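Long-range contacts in Tle cognate immunity protein 4 C-terminal domain-containing protein (Pseudomonas aeruginosa PAO1, PDB 4R1D), which probably protects the bacterium from its own type VI secretion lipase Tle4 by binding and inhibiting that enzyme as the cognate immunity protein Tli4: residues K3-G12 and D17-Y28; A207-G215 and E226-R237. All coordinates share one frame; numbering follows the deposited sequence.

Contact 1. Residues K3-G12 and D17-Y28; sequences KTGWITHCFG and DLPPDAVINAGY
Trp6 packs its indole face on Pro19, and this CH-pi contact is the tightly packed end of the interface. Pro19 CA sits 3.6 Å from the centroid of the five-membered ring of Trp6 and within 1° of its normal; the proline ring continues beneath the six-membered ring, with Pro19 CG 3.8 Å from Trp6 CZ2. Trp6 CG is anti to the carbonyl carbon (chi1 -77°), which swings the indole alongside the proline. The opposite face of the indole receives Lys3 CG, so the ring is sandwiched. Lys3 then bends and crosses Asp17 at about a right angle, its NZ forming a salt bridge with the anti lone pair of Asp17 OD2 at 2.9 Å. The other carboxylate oxygen, OD1, takes the hydroxyl of Thr8 from above the carboxylate plane (OG1 to OD1 2.7 Å), and Arg296 gives it a second, charged partner. Two backbone bonds between Ile7 and Leu18 fix the antiparallel register of a beta hairpin, Ile7 N to Leu18 O being nearly linear (170° at the hydrogen).

The 7-11 and 23-28 strands do not pair; their axes stay at least 9.9 Å apart, the backbones draw nearer toward Gly12 and Tyr28, and close side-chain contacts largely bridge the gap. His9 reaches from one side to meet Ile24 CD1 coming from the other, while a water joins His9 NE2 to Pro19 O. Farther along, Tyr28 OH lies at the edge of the Phe11 ring, 3.2 Å from Phe11 CD1. The solvent side lies at Gly5 and Pro20, both exposed, with Pro20 CB 3.3 Å from Gly5 O. Helix 281-292 packs on Trp6 through Leu287, Thr290 and Ile291, whereas strand 162-169 pairs with the 23-28 strand and sets Val166 against both Phe11 and Ile24.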
loop_
_atom_site.group_PDB
_atom_site.type_symbol
_atom_site.label_atom_id
_atom_site.label_comp_id
_atom_site.label_asym_id
_atom_site.label_seq_id
_atom_site.Cartn_x
_atom_site.Cartn_y
_atom_site.Cartn_z
ATOM N N LYS B 3 27.768 27.605 -9.171
ATOM C CA LYS B 3 27.869 26.353 -8.426
ATOM C C LYS B 3 28.993 26.405 -7.394
ATOM O O LYS B 3 29.608 25.389 -7.063
ATOM C CB LYS B 3 28.067 25.168 -9.375
ATOM C CG LYS B 3 26.936 24.988 -10.369
ATOM C CD LYS B 3 27.287 23.971 -11.440
ATOM C CE LYS B 3 27.523 22.595 -10.859
ATOM N NZ LYS B 3 27.868 21.640 -11.940
ATOM N N THR B 4 29.258 27.600 -6.885
ATOM C CA THR B 4 30.254 27.754 -5.836
ATOM C C THR B 4 29.869 26.918 -4.622
ATOM O O THR B 4 28.783 27.080 -4.059
ATOM C CB THR B 4 30.419 29.230 -5.422
ATOM O OG1 THR B 4 31.016 29.966 -6.499
ATOM C CG2 THR B 4 31.306 29.335 -4.192
ATOM N N GLY B 5 30.749 26.000 -4.238
ATOM C CA GLY B 5 30.516 25.172 -3.071
ATOM C C GLY B 5 29.683 23.922 -3.320
ATOM O O GLY B 5 29.518 23.101 -2.414
ATOM N N TRP B 6 29.151 23.771 -4.530
ATOM C CA TRP B 6 28.401 22.557 -4.856
ATOM C C TRP B 6 29.286 21.331 -4.672
ATOM O O TRP B 6 30.508 21.413 -4.800
ATOM C CB TRP B 6 27.837 22.605 -6.277
ATOM C CG TRP B 6 26.628 23.458 -6.401
ATOM C CD1 TRP B 6 26.414 24.677 -5.814
ATOM C CD2 TRP B 6 25.435 23.148 -7.130
ATOM N NE1 TRP B 6 25.166 25.153 -6.161
ATOM C CE2 TRP B 6 24.549 24.231 -6.966
ATOM C CE3 TRP B 6 25.034 22.062 -7.917
ATOM C CZ2 TRP B 6 23.282 24.255 -7.551
ATOM C CZ3 TRP B 6 23.784 22.094 -8.498
ATOM C CH2 TRP B 6 22.926 23.182 -8.319
ATOM N N ILE B 7 28.662 20.198 -4.359
ATOM C CA ILE B 7 29.380 18.967 -4.051
ATOM C C ILE B 7 29.056 17.873 -5.068
ATOM O O ILE B 7 27.881 17.606 -5.354
ATOM C CB ILE B 7 28.998 18.453 -2.642
ATOM C CG1 ILE B 7 29.333 19.503 -1.581
ATOM C CG2 ILE B 7 29.677 17.127 -2.329
ATOM C CD1 ILE B 7 28.785 19.175 -0.201
ATOM N N THR B 8 30.093 17.244 -5.604
ATOM C CA THR B 8 29.923 16.110 -6.510
ATOM C C THR B 8 29.770 14.827 -5.695
ATOM O O THR B 8 30.653 14.476 -4.910
ATOM C CB THR B 8 31.121 15.983 -7.476
ATOM O OG1 THR B 8 31.184 17.143 -8.320
ATOM C CG2 THR B 8 31.007 14.722 -8.329
ATOM N N HIS B 9 28.640 14.144 -5.876
ATOM C CA HIS B 9 28.306 12.958 -5.105
ATOM C C HIS B 9 28.367 11.717 -5.993
ATOM O O HIS B 9 28.028 11.773 -7.173
ATOM C CB HIS B 9 26.882 13.068 -4.537
ATOM C CG HIS B 9 26.701 14.176 -3.548
ATOM N ND1 HIS B 9 26.875 13.998 -2.193
ATOM C CD2 HIS B 9 26.337 15.468 -3.714
ATOM C CE1 HIS B 9 26.646 15.137 -1.567
ATOM N NE2 HIS B 9 26.312 16.046 -2.467
ATOM N N CYS B 10 28.794 10.600 -5.416
ATOM C CA CYS B 10 28.754 9.314 -6.106
ATOM C C CYS B 10 27.528 8.549 -5.649
ATOM O O CYS B 10 27.347 8.334 -4.453
ATOM C CB CYS B 10 29.952 8.462 -5.745
ATOM S SG CYS B 10 31.554 9.164 -6.137
ATOM N N PHE B 11 26.695 8.140 -6.601
ATOM C CA PHE B 11 25.567 7.260 -6.313
ATOM C C PHE B 11 25.600 6.120 -7.335
ATOM O O PHE B 11 25.521 6.358 -8.540
ATOM C CB PHE B 11 24.236 8.015 -6.402
ATOM C CG PHE B 11 24.109 9.160 -5.428
ATOM C CD1 PHE B 11 24.210 8.947 -4.057
ATOM C CD2 PHE B 11 23.860 10.445 -5.888
ATOM C CE1 PHE B 11 24.086 10.008 -3.159
ATOM C CE2 PHE B 11 23.731 11.512 -5.002
ATOM C CZ PHE B 11 23.842 11.292 -3.636
ATOM N N GLY B 12 25.766 4.893 -6.867
ATOM C CA GLY B 12 25.818 3.764 -7.787
ATOM C C GLY B 12 26.948 3.960 -8.783
ATOM O O GLY B 12 28.096 4.180 -8.377
ATOM N N ASP B 17 25.988 16.649 -9.162
ATOM C CA ASP B 17 26.342 17.777 -8.305
ATOM C C ASP B 17 25.120 18.369 -7.611
ATOM O O ASP B 17 24.080 18.540 -8.236
ATOM C CB ASP B 17 27.039 18.874 -9.122
ATOM C CG ASP B 17 28.269 18.362 -9.875
ATOM O OD1 ASP B 17 28.806 17.291 -9.533
ATOM O OD2 ASP B 17 28.704 19.046 -10.821
ATOM N N LEU B 18 25.244 18.658 -6.316
ATOM C CA LEU B 18 24.172 19.260 -5.544
ATOM C C LEU B 18 24.721 20.428 -4.737
ATOM O O LEU B 18 25.909 20.451 -4.422
ATOM C CB LEU B 18 23.557 18.223 -4.600
ATOM C CG LEU B 18 22.935 17.026 -5.317
ATOM C CD1 LEU B 18 22.587 15.902 -4.336
ATOM C CD2 LEU B 18 21.712 17.487 -6.096
ATOM N N PRO B 19 23.854 21.395 -4.405
ATOM C CA PRO B 19 24.226 22.556 -3.582
ATOM C C PRO B 19 24.753 22.092 -2.231
ATOM O O PRO B 19 24.382 21.015 -1.762
ATOM C CB PRO B 19 22.903 23.306 -3.385
ATOM C CG PRO B 19 21.950 22.742 -4.386
ATOM C CD PRO B 19 22.425 21.379 -4.756
ATOM N N PRO B 20 25.601 22.907 -1.587
ATOM C CA PRO B 20 26.241 22.436 -0.358
ATOM C C PRO B 20 25.267 22.218 0.803
ATOM O O PRO B 20 25.553 21.403 1.680
ATOM C CB PRO B 20 27.240 23.559 -0.036
ATOM C CG PRO B 20 26.626 24.780 -0.647
ATOM C CD PRO B 20 25.957 24.298 -1.911
ATOM N N ASP B 21 24.143 22.930 0.814
ATOM C CA ASP B 21 23.185 22.806 1.909
ATOM C C ASP B 21 22.079 21.773 1.627
ATOM O O ASP B 21 21.142 21.640 2.404
ATOM C CB ASP B 21 22.567 24.166 2.249
ATOM C CG ASP B 21 21.846 24.797 1.070
ATOM O OD1 ASP B 21 22.234 24.513 -0.084
ATOM O OD2 ASP B 21 20.898 25.589 1.289
ATOM N N ALA B 22 22.202 21.039 0.527
ATOM C CA ALA B 22 21.207 20.023 0.172
ATOM C C ALA B 22 21.127 18.970 1.271
ATOM O O ALA B 22 22.156 18.530 1.793
ATOM C CB ALA B 22 21.563 19.376 -1.157
ATOM N N VAL B 23 19.902 18.579 1.620
ATOM C CA VAL B 23 19.662 17.528 2.601
ATOM C C VAL B 23 19.340 16.251 1.829
ATOM O O VAL B 23 18.339 16.197 1.110
ATOM C CB VAL B 23 18.474 17.880 3.512
ATOM C CG1 VAL B 23 18.238 16.776 4.539
ATOM C CG2 VAL B 23 18.709 19.230 4.192
ATOM N N ILE B 24 20.184 15.238 1.994
ATOM C CA ILE B 24 20.204 14.063 1.115
ATOM C C ILE B 24 19.891 12.775 1.878
ATOM O O ILE B 24 20.473 12.505 2.927
ATOM C CB ILE B 24 21.597 13.911 0.458
ATOM C CG1 ILE B 24 21.958 15.175 -0.325
ATOM C CG2 ILE B 24 21.658 12.676 -0.442
ATOM C CD1 ILE B 24 23.446 15.285 -0.657
ATOM N N ASN B 25 18.961 11.987 1.349
ATOM C CA ASN B 25 18.668 10.666 1.876
ATOM C C ASN B 25 18.778 9.655 0.737
ATOM O O ASN B 25 18.131 9.821 -0.291
ATOM C CB ASN B 25 17.258 10.627 2.465
ATOM C CG ASN B 25 17.178 11.310 3.809
ATOM O OD1 ASN B 25 17.474 10.704 4.834
ATOM N ND2 ASN B 25 16.800 12.587 3.810
ATOM N N ALA B 26 19.601 8.628 0.922
ATOM C CA ALA B 26 19.878 7.673 -0.147
ATOM C C ALA B 26 19.605 6.239 0.266
ATOM O O ALA B 26 19.762 5.864 1.432
ATOM C CB ALA B 26 21.307 7.800 -0.617
ATOM N N GLY B 27 19.232 5.434 -0.721
ATOM C CA GLY B 27 19.077 4.008 -0.538
ATOM C C GLY B 27 19.682 3.265 -1.715
ATOM O O GLY B 27 19.647 3.761 -2.849
ATOM N N TYR B 28 20.218 2.077 -1.438
ATOM C CA TYR B 28 20.901 1.259 -2.437
ATOM C C TYR B 28 20.351 -0.139 -2.351
ATOM O O TYR B 28 20.092 -0.633 -1.253
ATOM C CB TYR B 28 22.403 1.228 -2.164
ATOM C CG TYR B 28 22.968 2.610 -2.114
ATOM C CD1 TYR B 28 23.313 3.267 -3.284
ATOM C CD2 TYR B 28 23.116 3.273 -0.906
ATOM C CE1 TYR B 28 23.805 4.548 -3.259
ATOM C CE2 TYR B 28 23.617 4.567 -0.864
ATOM C CZ TYR B 28 23.961 5.193 -2.048
ATOM O OH TYR B 28 24.459 6.474 -2.037
HETATM O O HOH W 1 25.433 18.426 -1.596
#

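Contact 2. Residues A207-G215 and E226-R237; sequences AGMETLRKG and EYLVAGSDKGQR
A beta hairpin of the Tli4 C-terminal family region brings strands 209-214 and 226-233 together in antiparallel pairing, with CA atoms of Thr211 and Val229 4.4 Å apart. Backbone bonds run in both directions between Glu210 and Ala230, and again between Gly215 and Glu226. Midway a classic beta bulge interrupts them: Leu212 and Arg213 both face Leu228, whose carbonyl O accepts Leu212 N at 2.7 Å and, weakly, Arg213 N at 3.3 Å, shifting the register by one residue.

From the bulge itself, Arg213 lays one guanidinium face over Leu228 CD2 and points NH1 in its own plane at Glu226 OE2 (3.0 Å, 173° at the hydrogen). Asp289 holds its NH2, while His217 and Trp288 bind Glu226 OE1. On the other face of the strands, Lys214, with CG anti to the backbone N (chi1 169°), extends along Tyr227 and places CD over the ring, 3.9 Å from its centroid; Asp196 takes both polar ends. Toward the type I' turn Asp233-Gln236, at the other end of the pairing, Arg237 NH2 meets Glu210 OE1 at 3.0 Å from above the carboxylate plane, the two flat groups standing 78° apart, and a water bridges Gly208 O, Glu210 OE1 and Arg237 NH1.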
loop_
_atom_site.group_PDB
_atom_site.type_symbol
_atom_site.label_atom_id
_atom_site.label_comp_id
_atom_site.label_asym_id
_atom_site.label_seq_id
_atom_site.Cartn_x
_atom_site.Cartn_y
_atom_site.Cartn_z
ATOM N N ALA B 207 -7.214 25.155 -15.931
ATOM C CA ALA B 207 -6.660 26.325 -16.607
ATOM C C ALA B 207 -5.371 26.780 -15.936
ATOM O O ALA B 207 -4.530 27.424 -16.563
ATOM C CB ALA B 207 -7.679 27.462 -16.622
ATOM N N GLY B 208 -5.216 26.440 -14.660
ATOM C CA GLY B 208 -4.028 26.829 -13.923
ATOM C C GLY B 208 -2.802 25.972 -14.198
ATOM O O GLY B 208 -1.715 26.292 -13.716
ATOM N N MET B 209 -2.976 24.883 -14.953
ATOM C CA MET B 209 -1.866 24.003 -15.327
ATOM C C MET B 209 -1.214 24.489 -16.614
ATOM O O MET B 209 -1.898 24.976 -17.513
ATOM C CB MET B 209 -2.352 22.560 -15.537
ATOM C CG MET B 209 -2.592 21.756 -14.252
ATOM S SD MET B 209 -1.112 21.527 -13.243
ATOM C CE MET B 209 -1.130 22.967 -12.239
ATOM N N GLU B 210 0.104 24.351 -16.711
ATOM C CA GLU B 210 0.778 24.592 -17.978
ATOM C C GLU B 210 2.006 23.706 -18.159
ATOM O O GLU B 210 2.622 23.266 -17.188
ATOM C CB GLU B 210 1.165 26.065 -18.122
ATOM C CG GLU B 210 2.369 26.485 -17.320
ATOM C CD GLU B 210 2.665 27.975 -17.476
ATOM O OE1 GLU B 210 2.371 28.732 -16.532
ATOM O OE2 GLU B 210 3.176 28.382 -18.538
ATOM N N THR B 211 2.345 23.431 -19.411
ATOM C CA THR B 211 3.578 22.731 -19.706
ATOM C C THR B 211 4.677 23.757 -19.933
ATOM O O THR B 211 4.552 24.625 -20.791
ATOM C CB THR B 211 3.429 21.827 -20.939
ATOM O OG1 THR B 211 2.501 20.776 -20.638
ATOM C CG2 THR B 211 4.768 21.213 -21.321
ATOM N N LEU B 212 5.750 23.668 -19.157
ATOM C CA LEU B 212 6.874 24.589 -19.329
ATOM C C LEU B 212 7.821 24.116 -20.417
ATOM O O LEU B 212 8.469 24.925 -21.079
ATOM C CB LEU B 212 7.650 24.782 -18.022
ATOM C CG LEU B 212 6.888 25.358 -16.826
ATOM C CD1 LEU B 212 7.790 25.482 -15.607
ATOM C CD2 LEU B 212 6.272 26.706 -17.179
ATOM N N ARG B 213 7.905 22.800 -20.594
ATOM C CA ARG B 213 8.880 22.224 -21.496
ATOM C C ARG B 213 8.569 20.763 -21.766
ATOM O O ARG B 213 8.146 20.028 -20.870
ATOM C CB ARG B 213 10.274 22.348 -20.865
ATOM C CG ARG B 213 11.365 22.800 -21.800
ATOM C CD ARG B 213 12.737 22.514 -21.187
ATOM N NE ARG B 213 13.282 23.630 -20.421
ATOM C CZ ARG B 213 14.331 23.519 -19.607
ATOM N NH1 ARG B 213 14.917 22.338 -19.439
ATOM N NH2 ARG B 213 14.788 24.579 -18.950
ATOM N N LYS B 214 8.775 20.337 -23.004
ATOM C CA LYS B 214 8.612 18.931 -23.356
ATOM C C LYS B 214 9.516 18.598 -24.529
ATOM O O LYS B 214 9.396 19.201 -25.595
ATOM C CB LYS B 214 7.156 18.615 -23.716
ATOM C CG LYS B 214 6.977 17.232 -24.347
ATOM C CD LYS B 214 5.530 16.954 -24.730
ATOM C CE LYS B 214 5.393 15.559 -25.322
ATOM N NZ LYS B 214 4.058 15.325 -25.939
ATOM N N GLY B 215 10.418 17.644 -24.341
ATOM C CA GLY B 215 11.262 17.213 -25.438
ATOM C C GLY B 215 12.539 16.555 -24.977
ATOM O O GLY B 215 12.621 16.070 -23.855
ATOM N N GLU B 226 12.582 14.885 -21.339
ATOM C CA GLU B 226 11.978 15.520 -20.175
ATOM C C GLU B 226 10.595 16.073 -20.463
ATOM O O GLU B 226 10.246 16.356 -21.602
ATOM C CB GLU B 226 12.878 16.643 -19.653
ATOM C CG GLU B 226 12.881 17.862 -20.539
ATOM C CD GLU B 226 13.884 18.911 -20.095
ATOM O OE1 GLU B 226 14.439 18.792 -18.976
ATOM O OE2 GLU B 226 14.118 19.851 -20.879
ATOM N N TYR B 227 9.828 16.251 -19.397
ATOM C CA TYR B 227 8.493 16.783 -19.480
ATOM C C TYR B 227 8.354 17.600 -18.212
ATOM O O TYR B 227 8.508 17.072 -17.114
ATOM C CB TYR B 227 7.484 15.622 -19.495
ATOM C CG TYR B 227 6.199 15.910 -20.239
ATOM C CD1 TYR B 227 5.570 17.140 -20.132
ATOM C CD2 TYR B 227 5.624 14.949 -21.056
ATOM C CE1 TYR B 227 4.388 17.404 -20.815
ATOM C CE2 TYR B 227 4.443 15.202 -21.744
ATOM C CZ TYR B 227 3.831 16.434 -21.616
ATOM O OH TYR B 227 2.663 16.703 -22.296
ATOM N N LEU B 228 8.094 18.895 -18.353
ATOM C CA LEU B 228 8.115 19.799 -17.208
ATOM C C LEU B 228 6.797 20.549 -17.116
ATOM O O LEU B 228 6.420 21.253 -18.055
ATOM C CB LEU B 228 9.251 20.827 -17.370
ATOM C CG LEU B 228 10.664 20.524 -16.861
ATOM C CD1 LEU B 228 11.188 19.174 -17.288
ATOM C CD2 LEU B 228 11.622 21.628 -17.309
ATOM N N VAL B 229 6.089 20.409 -16.000
ATOM C CA VAL B 229 4.818 21.102 -15.858
ATOM C C VAL B 229 4.777 21.923 -14.572
ATOM O O VAL B 229 5.531 21.669 -13.637
ATOM C CB VAL B 229 3.617 20.126 -15.919
ATOM C CG1 VAL B 229 3.713 19.238 -17.166
ATOM C CG2 VAL B 229 3.545 19.279 -14.665
ATOM N N ALA B 230 3.918 22.928 -14.548
ATOM C CA ALA B 230 3.736 23.731 -13.354
ATOM C C ALA B 230 2.290 24.182 -13.308
ATOM O O ALA B 230 1.605 24.218 -14.334
ATOM C CB ALA B 230 4.669 24.923 -13.359
ATOM N N GLY B 231 1.811 24.513 -12.117
ATOM C CA GLY B 231 0.488 25.080 -12.008
ATOM C C GLY B 231 0.183 25.811 -10.727
ATOM O O GLY B 231 0.831 25.614 -9.705
ATOM N N SER B 232 -0.840 26.652 -10.786
ATOM C CA SER B 232 -1.199 27.480 -9.649
ATOM C C SER B 232 -2.641 27.252 -9.233
ATOM O O SER B 232 -3.533 27.189 -10.070
ATOM C CB SER B 232 -0.988 28.952 -9.989
ATOM O OG SER B 232 0.397 29.242 -10.107
ATOM N N ASP B 233 -2.851 27.131 -7.931
ATOM C CA ASP B 233 -4.195 27.050 -7.364
ATOM C C ASP B 233 -4.111 27.414 -5.895
ATOM O O ASP B 233 -3.111 27.134 -5.239
ATOM C CB ASP B 233 -4.773 25.641 -7.518
ATOM C CG ASP B 233 -6.274 25.597 -7.285
ATOM O OD1 ASP B 233 -6.805 24.503 -6.999
ATOM O OD2 ASP B 233 -6.930 26.657 -7.394
ATOM N N LYS B 234 -5.161 28.042 -5.375
ATOM C CA LYS B 234 -5.196 28.397 -3.959
ATOM C C LYS B 234 -4.084 29.371 -3.595
ATOM O O LYS B 234 -3.706 29.492 -2.432
ATOM C CB LYS B 234 -5.073 27.142 -3.085
ATOM C CG LYS B 234 -6.104 26.071 -3.384
ATOM C CD LYS B 234 -5.968 24.874 -2.442
ATOM C CE LYS B 234 -6.925 23.763 -2.853
ATOM N NZ LYS B 234 -6.772 22.509 -2.056
ATOM N N GLY B 235 -3.554 30.068 -4.588
ATOM C CA GLY B 235 -2.509 31.036 -4.326
ATOM C C GLY B 235 -1.157 30.421 -4.019
ATOM O O GLY B 235 -0.311 31.063 -3.401
ATOM N N GLN B 236 -0.945 29.174 -4.432
ATOM C CA GLN B 236 0.405 28.617 -4.413
ATOM C C GLN B 236 0.720 27.931 -5.735
ATOM O O GLN B 236 -0.186 27.555 -6.497
ATOM C CB GLN B 236 0.625 27.673 -3.228
ATOM C CG GLN B 236 -0.195 26.402 -3.269
ATOM C CD GLN B 236 0.013 25.534 -2.036
ATOM O OE1 GLN B 236 0.955 24.740 -1.969
ATOM N NE2 GLN B 236 -0.871 25.679 -1.053
ATOM N N ARG B 237 2.008 27.786 -6.012
ATOM C CA ARG B 237 2.459 27.219 -7.277
ATOM C C ARG B 237 3.104 25.859 -7.066
ATOM O O ARG B 237 3.956 25.692 -6.188
ATOM C CB ARG B 237 3.457 28.152 -7.961
ATOM C CG ARG B 237 3.831 27.731 -9.381
ATOM C CD ARG B 237 3.800 28.936 -10.308
ATOM N NE ARG B 237 4.117 28.629 -11.700
ATOM C CZ ARG B 237 3.210 28.452 -12.655
ATOM N NH1 ARG B 237 1.909 28.516 -12.373
ATOM N NH2 ARG B 237 3.603 28.200 -13.894
HETATM O O HOH W 2 0.054 28.248 -14.640
HETATM O O HOH W 3 2.059 19.338 -23.008
#

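Both contacts include a beta hairpin pairing, but they belong to different family regions and do not touch: their nearest atoms are about 13 Å apart and their centres about 26 Å. The centre of contact 1 lies about 13 Å from the centre of the chain and that of contact 2 about 27 Å; each is only partly buried. Helix 281-292 packs against both. Contact 1 adds a single salt bridge, Lys3-Asp17, to its aromatic and proline packing around a short strand pairing, whereas contact 2 has two across a longer backbone pairing. The partner chain packs on contact 2 at Met209, Val229, Asp233 and Gln236, whereas at contact 1 it packs on Asn25.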